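Side-chain contact in nuclear inclusion protein A (Tobacco vein mottling virus, PDB 3MMG), which probably acts as a cysteine peptidase of the 3C type, with a chymotrypsin-like fold of two beta domains: residues 101-106 with 138-143. The protein carries 3 engineered substitutions. Sequence-based numbering, arbitrary orientation.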
loop_
_atom_site.group_PDB
_atom_site.type_symbol
_atom_site.label_atom_id
_atom_site.label_comp_id
_atom_site.label_asym_id
_atom_site.label_seq_id
_atom_site.Cartn_x
_atom_site.Cartn_y
_atom_site.Cartn_z
ATOM N N ARG A 101 11.877 1.552 -3.174
ATOM C CA ARG A 101 12.438 2.321 -4.298
ATOM C C ARG A 101 11.467 2.347 -5.456
ATOM O O ARG A 101 10.491 1.643 -5.467
ATOM C CB ARG A 101 13.776 1.757 -4.738
ATOM C CG ARG A 101 13.722 0.396 -5.351
ATOM C CD ARG A 101 15.042 -0.026 -6.004
ATOM N NE ARG A 101 14.966 -1.448 -6.352
ATOM C CZ ARG A 101 14.409 -1.946 -7.467
ATOM N NH1 ARG A 101 13.869 -1.150 -8.400
ATOM N NH2 ARG A 101 14.385 -3.258 -7.648
ATOM N N GLN A 102 11.763 3.164 -6.451
ATOM C CA GLN A 102 10.926 3.189 -7.640
ATOM C C GLN A 102 11.218 1.933 -8.492
ATOM O O GLN A 102 12.374 1.490 -8.588
ATOM C CB GLN A 102 11.285 4.395 -8.490
ATOM C CG GLN A 102 10.903 5.746 -7.934
ATOM C CD GLN A 102 11.170 6.815 -8.982
ATOM O OE1 GLN A 102 12.327 7.112 -9.285
ATOM N NE2 GLN A 102 10.114 7.357 -9.564
ATOM N N PRO A 103 10.208 1.421 -9.194
ATOM C CA PRO A 103 10.443 0.310 -10.119
ATOM C C PRO A 103 11.210 0.769 -11.345
ATOM O O PRO A 103 11.213 1.965 -11.674
ATOM C CB PRO A 103 9.039 -0.114 -10.582
ATOM C CG PRO A 103 8.049 0.768 -9.864
ATOM C CD PRO A 103 8.810 1.895 -9.213
ATOM N N THR A 104 11.808 -0.192 -12.025
ATOM C CA THR A 104 12.424 0.061 -13.323
ATOM C C THR A 104 11.972 -1.027 -14.270
ATOM O O THR A 104 11.383 -2.028 -13.843
ATOM C CB THR A 104 13.974 0.048 -13.286
ATOM O OG1 THR A 104 14.444 -1.306 -13.310
ATOM C CG2 THR A 104 14.519 0.766 -12.049
ATOM N N ILE A 105 12.269 -0.845 -15.554
ATOM C CA ILE A 105 11.882 -1.852 -16.548
ATOM C C ILE A 105 12.685 -3.152 -16.442
ATOM O O ILE A 105 12.435 -4.091 -17.201
ATOM C CB ILE A 105 11.937 -1.307 -17.999
ATOM C CG1 ILE A 105 13.340 -0.813 -18.360
ATOM C CG2 ILE A 105 10.878 -0.232 -18.196
ATOM C CD1 ILE A 105 13.478 -0.529 -19.896
ATOM N N LYS A 106 13.652 -3.210 -15.522
ATOM C CA LYS A 106 14.317 -4.480 -15.227
ATOM C C LYS A 106 13.477 -5.344 -14.271
ATOM O O LYS A 106 13.570 -6.572 -14.273
ATOM C CB LYS A 106 15.699 -4.224 -14.615
ATOM C CG LYS A 106 16.522 -5.499 -14.307
ATOM C CD LYS A 106 17.944 -5.167 -13.793
ATOM C CE LYS A 106 18.541 -6.394 -13.106
ATOM N NZ LYS A 106 20.021 -6.235 -12.949
ATOM N N SER A 138 1.734 7.690 -11.634
ATOM C CA SER A 138 2.545 6.859 -10.751
ATOM C C SER A 138 2.081 5.403 -10.768
ATOM O O SER A 138 2.471 4.597 -9.905
ATOM C CB SER A 138 2.522 7.435 -9.333
ATOM O OG SER A 138 3.286 8.641 -9.284
ATOM N N PHE A 139 1.243 5.053 -11.736
ATOM C CA PHE A 139 0.710 3.695 -11.810
ATOM C C PHE A 139 1.543 2.806 -12.727
ATOM O O PHE A 139 2.004 3.244 -13.784
ATOM C CB PHE A 139 -0.739 3.669 -12.326
ATOM C CG PHE A 139 -1.747 4.282 -11.397
ATOM C CD1 PHE A 139 -2.071 3.663 -10.172
ATOM C CD2 PHE A 139 -2.387 5.472 -11.740
ATOM C CE1 PHE A 139 -3.031 4.251 -9.291
ATOM C CE2 PHE A 139 -3.342 6.062 -10.866
ATOM C CZ PHE A 139 -3.652 5.444 -9.640
ATOM N N TRP A 140 1.714 1.551 -12.319
ATOM C CA TRP A 140 2.313 0.524 -13.168
ATOM C C TRP A 140 1.372 -0.660 -13.277
ATOM O O TRP A 140 0.826 -1.129 -12.261
ATOM C CB TRP A 140 3.606 0.006 -12.544
ATOM C CG TRP A 140 4.733 0.985 -12.532
ATOM C CD1 TRP A 140 4.843 2.123 -11.769
ATOM C CD2 TRP A 140 5.946 0.884 -13.281
ATOM N NE1 TRP A 140 6.047 2.742 -12.019
ATOM C CE2 TRP A 140 6.742 2.008 -12.944
ATOM C CE3 TRP A 140 6.445 -0.054 -14.219
ATOM C CZ2 TRP A 140 8.021 2.227 -13.504
ATOM C CZ3 TRP A 140 7.711 0.166 -14.785
ATOM C CH2 TRP A 140 8.496 1.294 -14.392
ATOM N N GLN A 141 1.208 -1.170 -14.477
ATOM C CA GLN A 141 0.366 -2.344 -14.676
ATOM C C GLN A 141 1.060 -3.624 -14.163
ATOM O O GLN A 141 2.295 -3.775 -14.276
ATOM C CB GLN A 141 0.006 -2.501 -16.159
ATOM C CG GLN A 141 -1.080 -3.551 -16.404
ATOM C CD GLN A 141 -1.556 -3.594 -17.848
ATOM O OE1 GLN A 141 -1.074 -2.837 -18.689
ATOM N NE2 GLN A 141 -2.510 -4.473 -18.133
ATOM N N HIS A 142 0.262 -4.532 -13.605
ATOM C CA HIS A 142 0.738 -5.868 -13.271
ATOM C C HIS A 142 -0.374 -6.869 -13.583
ATOM O O HIS A 142 -1.534 -6.476 -13.813
ATOM C CB HIS A 142 1.214 -5.950 -11.786
ATOM C CG HIS A 142 0.104 -5.893 -10.774
ATOM N ND1 HIS A 142 -0.635 -7.001 -10.425
ATOM C CD2 HIS A 142 -0.357 -4.876 -10.003
ATOM C CE1 HIS A 142 -1.526 -6.665 -9.507
ATOM N NE2 HIS A 142 -1.386 -5.380 -9.237
ATOM N N TRP A 143 -0.002 -8.149 -13.624
ATOM C CA TRP A 143 -0.926 -9.226 -13.997
ATOM C C TRP A 143 -1.225 -10.261 -12.895
ATOM O O TRP A 143 -1.627 -11.386 -13.208
ATOM C CB TRP A 143 -0.445 -9.905 -15.285
ATOM C CG TRP A 143 -0.672 -9.019 -16.498
ATOM C CD1 TRP A 143 -1.748 -9.053 -17.348
ATOM C CD2 TRP A 143 0.175 -7.955 -16.965
ATOM N NE1 TRP A 143 -1.615 -8.081 -18.317
ATOM C CE2 TRP A 143 -0.449 -7.392 -18.102
ATOM C CE3 TRP A 143 1.395 -7.424 -16.533
ATOM C CZ2 TRP A 143 0.123 -6.330 -18.818
ATOM C CZ3 TRP A 143 1.973 -6.361 -17.252
ATOM C CH2 TRP A 143 1.322 -5.826 -18.378
#
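Pro103 lies over one face of the Trp140 indole. Pro103 CG stands 3.7 Å from the centroid of the five-membered ring of Trp140, 20° off the ring normal, a CH-pi contact. Pro103 CG is 3.5 Å from Trp140 NE1, toward the rim of the ring system. Pro103 CB leans toward the six-membered ring, 3.9 Å from Trp140 CZ2. The backbone joins in: Pro103 O is 3.7 Å from Trp140 CZ2. Further along, Thr104 C comes within 4.2 Å of Trp140 CH2, obliquely. The chi1 of Trp140, -69°, sets CG anti to the carbonyl carbon and carries the indole out from strand 139-142 to the loop. His133 meets the indole with its ring plane at about 55°, and Ile131 touches it as well.

No hydrogen bond crosses the contact. Trp140 NE1 instead bonds to Glu181 OE1 on the adjacent strand 177-181, which should fix the rotation of the indole. Gln102 NE2 bonds to Glu181 OE2, so one carboxylate links both segments. Thr104 OG1 accepts from Lys106 N at 3.0 Å, an ST turn in the exposed residues that follow Pro103. The contact packs the loop before strand 109-116 against the C-terminal beta-barrel. Its chemistry is apolar contact on a ring face. Both oxygens of Glu181 accept an N-H, one from each segment, which is consistent with a charged carboxylate.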